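Local coordinates for acetylated cis-Golgi protein, involved in ER-to-Golgi transport (Saccharomyces cerevisiae, PDB 6G8Y), which probably acts, as the yeast relative of the Golgi-stacking protein GRASP65, in ER-to-Golgi vesicle transport, using PDZ domains to bind partner proteins, at residues A[31-36]-A[76-81]; A[69-74]-A[86-91]. All coordinates share one frame; numbering follows the deposited sequence.

Contact 1: A[31-36]-A[76-81]; sequences FFDYIV and IWSAKG
In the antiparallel sheet of this PDZ domain, D33, Y34 and I35 run beside S78, W77 and I76. Y34 and W77 form the hydrogen-bonded pair: Y34 N donates to W77 O and W77 N returns a bond to Y34 O, each 2.9 Å long. The ladder runs one step past strand 76-78, where A79 N gives F32 O a nearly straight bond (N-H...O 169°). Here the chain leaves the sheet, and a water ties the ends together by accepting from F32 N and K80 N and bonding S78 OG at 2.7 Å. D33, I35, I76 and S78 share one face. D33 lays its CB against I76 CG2 at 3.7 Å, while its carboxylate makes a salt bridge with R85 through OD2; OD1 lies 3.4 Å from S78 OG, a weak contact at most. I35 CD1 meets I76 CG1 at 3.7 Å. From the neighbouring strand, V36 CG1 presses on W77 CB at 3.5 Å; in the conformer described, one of two, W77 CG stands anti to the backbone N (chi1 170°) and the indole leads away from strand 33-36 to meet F84. K80 CG touches the F32 ring at its edge, in plane, by CD2 (3.9 Å).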
loop_
_atom_site.group_PDB
_atom_site.type_symbol
_atom_site.label_atom_id
_atom_site.label_comp_id
_atom_site.label_asym_id
_atom_site.label_seq_id
_atom_site.Cartn_x
_atom_site.Cartn_y
_atom_site.Cartn_z
ATOM N N PHE A 31 8.879 -10.467 7.969
ATOM C CA PHE A 31 8.830 -9.606 6.774
ATOM C C PHE A 31 7.681 -8.624 6.949
ATOM O O PHE A 31 6.580 -9.032 7.316
ATOM C CB PHE A 31 8.594 -10.420 5.497
ATOM C CG PHE A 31 9.771 -11.261 5.072
ATOM C CD1 PHE A 31 11.020 -10.678 4.847
ATOM C CD2 PHE A 31 9.627 -12.638 4.866
ATOM C CE1 PHE A 31 12.105 -11.451 4.446
ATOM C CE2 PHE A 31 10.709 -13.415 4.461
ATOM C CZ PHE A 31 11.950 -12.820 4.252
ATOM N N PHE A 32 7.935 -7.343 6.678
ATOM C CA PHE A 32 6.930 -6.285 6.894
ATOM C C PHE A 32 6.758 -5.461 5.631
ATOM O O PHE A 32 7.446 -4.473 5.405
ATOM C CB PHE A 32 7.348 -5.451 8.091
ATOM C CG PHE A 32 7.575 -6.282 9.310
ATOM C CD1 PHE A 32 6.497 -6.832 9.985
ATOM C CD2 PHE A 32 8.871 -6.587 9.736
ATOM C CE1 PHE A 32 6.696 -7.642 11.094
ATOM C CE2 PHE A 32 9.078 -7.387 10.850
ATOM C CZ PHE A 32 7.991 -7.917 11.528
ATOM N N ASP A 33 5.840 -5.921 4.795
ATOM C CA ASP A 33 5.685 -5.444 3.427
ATOM C C ASP A 33 4.517 -4.458 3.403
ATOM O O ASP A 33 3.354 -4.858 3.415
ATOM C CB ASP A 33 5.411 -6.615 2.490
ATOM C CG ASP A 33 6.639 -7.486 2.231
ATOM O OD1 ASP A 33 7.774 -6.994 2.333
ATOM O OD2 ASP A 33 6.454 -8.677 1.879
ATOM N N TYR A 34 4.833 -3.169 3.370
ATOM C CA TYR A 34 3.802 -2.133 3.319
ATOM C C TYR A 34 3.399 -1.904 1.868
ATOM O O TYR A 34 4.249 -1.885 0.978
ATOM C CB TYR A 34 4.341 -0.812 3.859
ATOM C CG TYR A 34 4.383 -0.748 5.345
ATOM C CD1 TYR A 34 3.220 -0.470 6.066
ATOM C CD2 TYR A 34 5.574 -0.917 6.036
ATOM C CE1 TYR A 34 3.233 -0.369 7.436
ATOM C CE2 TYR A 34 5.599 -0.829 7.427
ATOM C CZ TYR A 34 4.421 -0.548 8.114
ATOM O OH TYR A 34 4.410 -0.442 9.480
ATOM N N ILE A 35 2.096 -1.721 1.640
ATOM C CA ILE A 35 1.630 -1.223 0.354
ATOM C C ILE A 35 1.862 0.273 0.313
ATOM O O ILE A 35 1.298 1.018 1.109
ATOM C CB ILE A 35 0.127 -1.467 0.128
ATOM C CG1 ILE A 35 -0.238 -2.928 0.292
ATOM C CG2 ILE A 35 -0.285 -0.962 -1.239
ATOM C CD1 ILE A 35 0.700 -3.848 -0.400
ATOM N N VAL A 36 2.689 0.695 -0.633
ATOM C CA VAL A 36 2.980 2.117 -0.825
ATOM C C VAL A 36 2.336 2.713 -2.076
ATOM O O VAL A 36 2.248 3.933 -2.217
ATOM C CB VAL A 36 4.505 2.383 -0.763
ATOM C CG1 VAL A 36 5.016 2.054 0.634
ATOM C CG2 VAL A 36 5.283 1.621 -1.817
ATOM N N ILE A 76 5.114 -2.306 -3.362
ATOM C CA ILE A 76 5.454 -2.670 -2.000
ATOM C C ILE A 76 6.779 -2.068 -1.590
ATOM O O ILE A 76 7.683 -1.957 -2.406
ATOM C CB ILE A 76 5.470 -4.200 -1.872
ATOM C CG1 ILE A 76 4.003 -4.685 -1.945
ATOM C CG2 ILE A 76 6.144 -4.667 -0.588
ATOM C CD1 ILE A 76 3.878 -6.168 -2.000
ATOM N N TRP A 77 6.850 -1.680 -0.329
ATOM C CA TRP A 77 8.095 -1.304 0.361
ATOM C C TRP A 77 8.309 -2.330 1.461
ATOM O O TRP A 77 7.466 -2.445 2.352
ATOM C CB TRP A 77 7.935 0.083 0.991
ATOM C CG TRP A 77 9.056 0.519 1.940
ATOM C CD1 TRP A 77 8.980 0.631 3.300
ATOM C CD2 TRP A 77 10.388 0.905 1.579
ATOM N NE1 TRP A 77 10.175 1.076 3.809
ATOM C CE2 TRP A 77 11.061 1.244 2.779
ATOM C CE3 TRP A 77 11.080 1.005 0.362
ATOM C CZ2 TRP A 77 12.395 1.670 2.800
ATOM C CZ3 TRP A 77 12.415 1.427 0.385
ATOM C CH2 TRP A 77 13.052 1.754 1.601
ATOM N N SER A 78 9.414 -3.054 1.421
ATOM C CA SER A 78 9.742 -3.985 2.510
ATOM C C SER A 78 10.480 -3.208 3.597
ATOM O O SER A 78 11.563 -2.672 3.329
ATOM C CB SER A 78 10.621 -5.119 1.986
ATOM O OG SER A 78 10.934 -6.017 3.038
ATOM N N ALA A 79 9.903 -3.157 4.803
ATOM C CA ALA A 79 10.406 -2.306 5.891
ATOM C C ALA A 79 11.824 -2.644 6.318
ATOM O O ALA A 79 12.649 -1.738 6.493
ATOM C CB ALA A 79 9.477 -2.355 7.090
ATOM N N LYS A 80 12.102 -3.940 6.455
ATOM C CA LYS A 80 13.404 -4.417 6.932
ATOM C C LYS A 80 14.455 -4.425 5.834
ATOM O O LYS A 80 15.577 -3.953 6.045
ATOM C CB LYS A 80 13.283 -5.813 7.547
ATOM C CG LYS A 80 12.574 -5.816 8.891
ATOM C CD LYS A 80 13.526 -5.431 10.016
ATOM C CE LYS A 80 12.844 -4.545 11.048
ATOM N NZ LYS A 80 13.647 -4.397 12.292
ATOM N N GLY A 81 14.104 -4.964 4.671
ATOM C CA GLY A 81 15.014 -4.974 3.531
ATOM C C GLY A 81 15.291 -3.608 2.917
ATOM O O GLY A 81 16.327 -3.409 2.287
HETATM O O HOH W 1 10.806 -6.488 5.713
#

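Contact 2: A[69-74]-A[86-91]; sequences GRTLKV and DEYISI
Six backbone hydrogen bonds zip 69-74 to 86-91. L72 exchanges two with I89 and V74 two with E87, the straightest being V74 N to E87 O (2.8 Å, N-H...O 177°). Beyond L72 the ladder continues through I91 N to R70 O, and G69 N closes it on I91 O. The CA-H groups of T71, K73, D86 and Y88 add weaker contacts to carbonyl oxygens of the facing strand.

These are the two arms of the beta hairpin formed by strands 71-78 and 83-90, and its two faces differ in character. Apolar contacts gather on the face of L72, V74 and I89, where V74 CG2 meets I89 CG2 at 3.8 Å. L72 CB also rests on I91 CG1 (3.8 Å), and both L72 and I91 reach F64 of helix 57-66.

On the other face, T71 and K73 both come to the CD1/CE1 side of the Y88 ring. T71 CG2 meets the ring edge, 3.5 Å from CD1. K73 CG stands anti to the backbone N (chi1 -171°), which runs the chain alongside the tyrosine and brings CD within 3.5 Å of OH.

Among the polar ends, K73 NZ bridges D40 and makes only a long salt bridge, 4.0 Å, to D86 OD2. With an alanine here, the Y88 ring would probably lose most of its aliphatic flank, from CG outward, and D40 its salt-bridge partner. D86 OD1 takes a hydrogen bond from N75 ND2. A water sits 3.0 Å from S90 OG and bonds T71 OG1 weakly.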
loop_
_atom_site.group_PDB
_atom_site.type_symbol
_atom_site.label_atom_id
_atom_site.label_comp_id
_atom_site.label_asym_id
_atom_site.label_seq_id
_atom_site.Cartn_x
_atom_site.Cartn_y
_atom_site.Cartn_z
ATOM N N GLY A 69 -11.575 -7.993 -13.277
ATOM C CA GLY A 69 -11.337 -8.952 -14.359
ATOM C C GLY A 69 -9.929 -8.980 -14.903
ATOM O O GLY A 69 -9.668 -9.658 -15.893
ATOM N N ARG A 70 -9.011 -8.242 -14.275
ATOM C CA ARG A 70 -7.619 -8.224 -14.727
ATOM C C ARG A 70 -6.722 -8.038 -13.501
ATOM O O ARG A 70 -7.190 -8.164 -12.371
ATOM C CB ARG A 70 -7.407 -7.174 -15.838
ATOM C CG ARG A 70 -7.609 -5.725 -15.421
ATOM C CD ARG A 70 -7.484 -4.788 -16.615
ATOM N NE ARG A 70 -7.767 -3.381 -16.324
ATOM C CZ ARG A 70 -6.893 -2.391 -16.164
ATOM N NH1 ARG A 70 -5.579 -2.580 -16.201
ATOM N NH2 ARG A 70 -7.360 -1.157 -15.944
ATOM N N THR A 71 -5.446 -7.740 -13.720
ATOM C CA THR A 71 -4.445 -7.720 -12.695
ATOM C C THR A 71 -4.204 -6.303 -12.237
ATOM O O THR A 71 -4.037 -5.381 -13.049
ATOM C CB THR A 71 -3.123 -8.285 -13.273
ATOM O OG1 THR A 71 -3.425 -9.582 -13.784
ATOM C CG2 THR A 71 -2.098 -8.314 -12.187
ATOM N N LEU A 72 -4.135 -6.123 -10.914
ATOM C CA LEU A 72 -3.678 -4.850 -10.332
ATOM C C LEU A 72 -2.233 -5.019 -9.867
ATOM O O LEU A 72 -1.916 -5.995 -9.142
ATOM C CB LEU A 72 -4.560 -4.481 -9.131
ATOM C CG LEU A 72 -4.149 -3.250 -8.318
ATOM C CD1 LEU A 72 -4.322 -1.997 -9.134
ATOM C CD2 LEU A 72 -4.938 -3.150 -7.014
ATOM N N LYS A 73 -1.403 -4.044 -10.225
ATOM C CA LYS A 73 -0.040 -3.924 -9.741
ATOM C C LYS A 73 -0.040 -3.208 -8.409
ATOM O O LYS A 73 -0.564 -2.107 -8.276
ATOM C CB LYS A 73 0.791 -3.153 -10.750
ATOM C CG LYS A 73 2.276 -3.115 -10.503
ATOM C CD LYS A 73 2.921 -2.651 -11.819
ATOM C CE LYS A 73 4.154 -1.857 -11.619
ATOM N NZ LYS A 73 4.410 -1.074 -12.854
ATOM N N VAL A 74 0.558 -3.855 -7.419
ATOM C CA VAL A 74 0.640 -3.372 -6.046
ATOM C C VAL A 74 2.108 -3.064 -5.780
ATOM O O VAL A 74 2.968 -3.952 -5.901
ATOM C CB VAL A 74 0.127 -4.457 -5.077
ATOM C CG1 VAL A 74 0.187 -4.001 -3.630
ATOM C CG2 VAL A 74 -1.298 -4.843 -5.482
ATOM N N ASP A 86 7.205 -5.053 -6.942
ATOM C CA ASP A 86 5.828 -5.057 -7.391
ATOM C C ASP A 86 5.255 -6.439 -7.257
ATOM O O ASP A 86 5.875 -7.418 -7.676
ATOM C CB ASP A 86 5.720 -4.678 -8.858
ATOM C CG ASP A 86 6.199 -3.287 -9.147
ATOM O OD1 ASP A 86 6.101 -2.396 -8.286
ATOM O OD2 ASP A 86 6.687 -3.091 -10.279
ATOM N N GLU A 87 4.078 -6.529 -6.657
ATOM C CA GLU A 87 3.286 -7.752 -6.689
ATOM C C GLU A 87 2.080 -7.529 -7.589
ATOM O O GLU A 87 1.757 -6.385 -7.915
ATOM C CB GLU A 87 2.828 -8.150 -5.277
ATOM C CG GLU A 87 3.935 -8.521 -4.282
ATOM C CD GLU A 87 4.544 -9.913 -4.433
ATOM O OE1 GLU A 87 4.108 -10.727 -5.257
ATOM O OE2 GLU A 87 5.497 -10.191 -3.671
ATOM N N TYR A 88 1.426 -8.616 -7.968
ATOM C CA TYR A 88 0.292 -8.589 -8.883
ATOM C C TYR A 88 -0.826 -9.393 -8.281
ATOM O O TYR A 88 -0.601 -10.496 -7.790
ATOM C CB TYR A 88 0.706 -9.160 -10.236
ATOM C CG TYR A 88 1.655 -8.255 -10.941
ATOM C CD1 TYR A 88 1.202 -7.162 -11.683
ATOM C CD2 TYR A 88 3.016 -8.441 -10.832
ATOM C CE1 TYR A 88 2.082 -6.309 -12.311
ATOM C CE2 TYR A 88 3.911 -7.586 -11.450
ATOM C CZ TYR A 88 3.431 -6.530 -12.203
ATOM O OH TYR A 88 4.305 -5.661 -12.826
ATOM N N ILE A 89 -2.033 -8.849 -8.307
ATOM C CA ILE A 89 -3.172 -9.578 -7.741
ATOM C C ILE A 89 -4.345 -9.518 -8.700
ATOM O O ILE A 89 -4.614 -8.470 -9.302
ATOM C CB ILE A 89 -3.541 -9.072 -6.337
ATOM C CG1 ILE A 89 -4.708 -9.866 -5.724
ATOM C CG2 ILE A 89 -3.812 -7.583 -6.342
ATOM C CD1 ILE A 89 -5.438 -9.126 -4.626
ATOM N N SER A 90 -5.025 -10.654 -8.865
ATOM C CA SER A 90 -6.212 -10.716 -9.704
ATOM C C SER A 90 -7.402 -10.107 -8.969
ATOM O O SER A 90 -7.737 -10.519 -7.846
ATOM C CB SER A 90 -6.536 -12.163 -10.070
ATOM O OG SER A 90 -5.563 -12.673 -10.955
ATOM N N ILE A 91 -8.038 -9.138 -9.616
ATOM C CA ILE A 91 -9.229 -8.482 -9.070
ATOM C C ILE A 91 -10.466 -9.104 -9.699
ATOM O O ILE A 91 -10.578 -9.141 -10.910
ATOM C CB ILE A 91 -9.180 -6.965 -9.356
ATOM C CG1 ILE A 91 -7.864 -6.356 -8.824
ATOM C CG2 ILE A 91 -10.423 -6.253 -8.802
ATOM C CD1 ILE A 91 -7.540 -6.674 -7.369
HETATM O O HOH W 2 -6.422 -11.342 -13.560
#

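Contacts 1 and 2 lie in one antiparallel sheet, their centres about 17 Å apart, and share strand 71-78. Contact 2 uses the early part of that strand against strand 83-90; contact 1 uses its end against strand 33-38, which puts strand 71-78 between two partners. Along the chain the segments alternate, 31-36, 69-74, 76-81, 86-91, so a long-range pairing interlocks with a local hairpin. Side chains join the contacts directly: I35 CD1 packs on V74 CG1 and I76 CD1 on E87 CG. The C-terminal hairpin is thereby built into the sheet of the PDZ domain, with helix 57-66 lying between strand 33-38 and the hairpin in sequence.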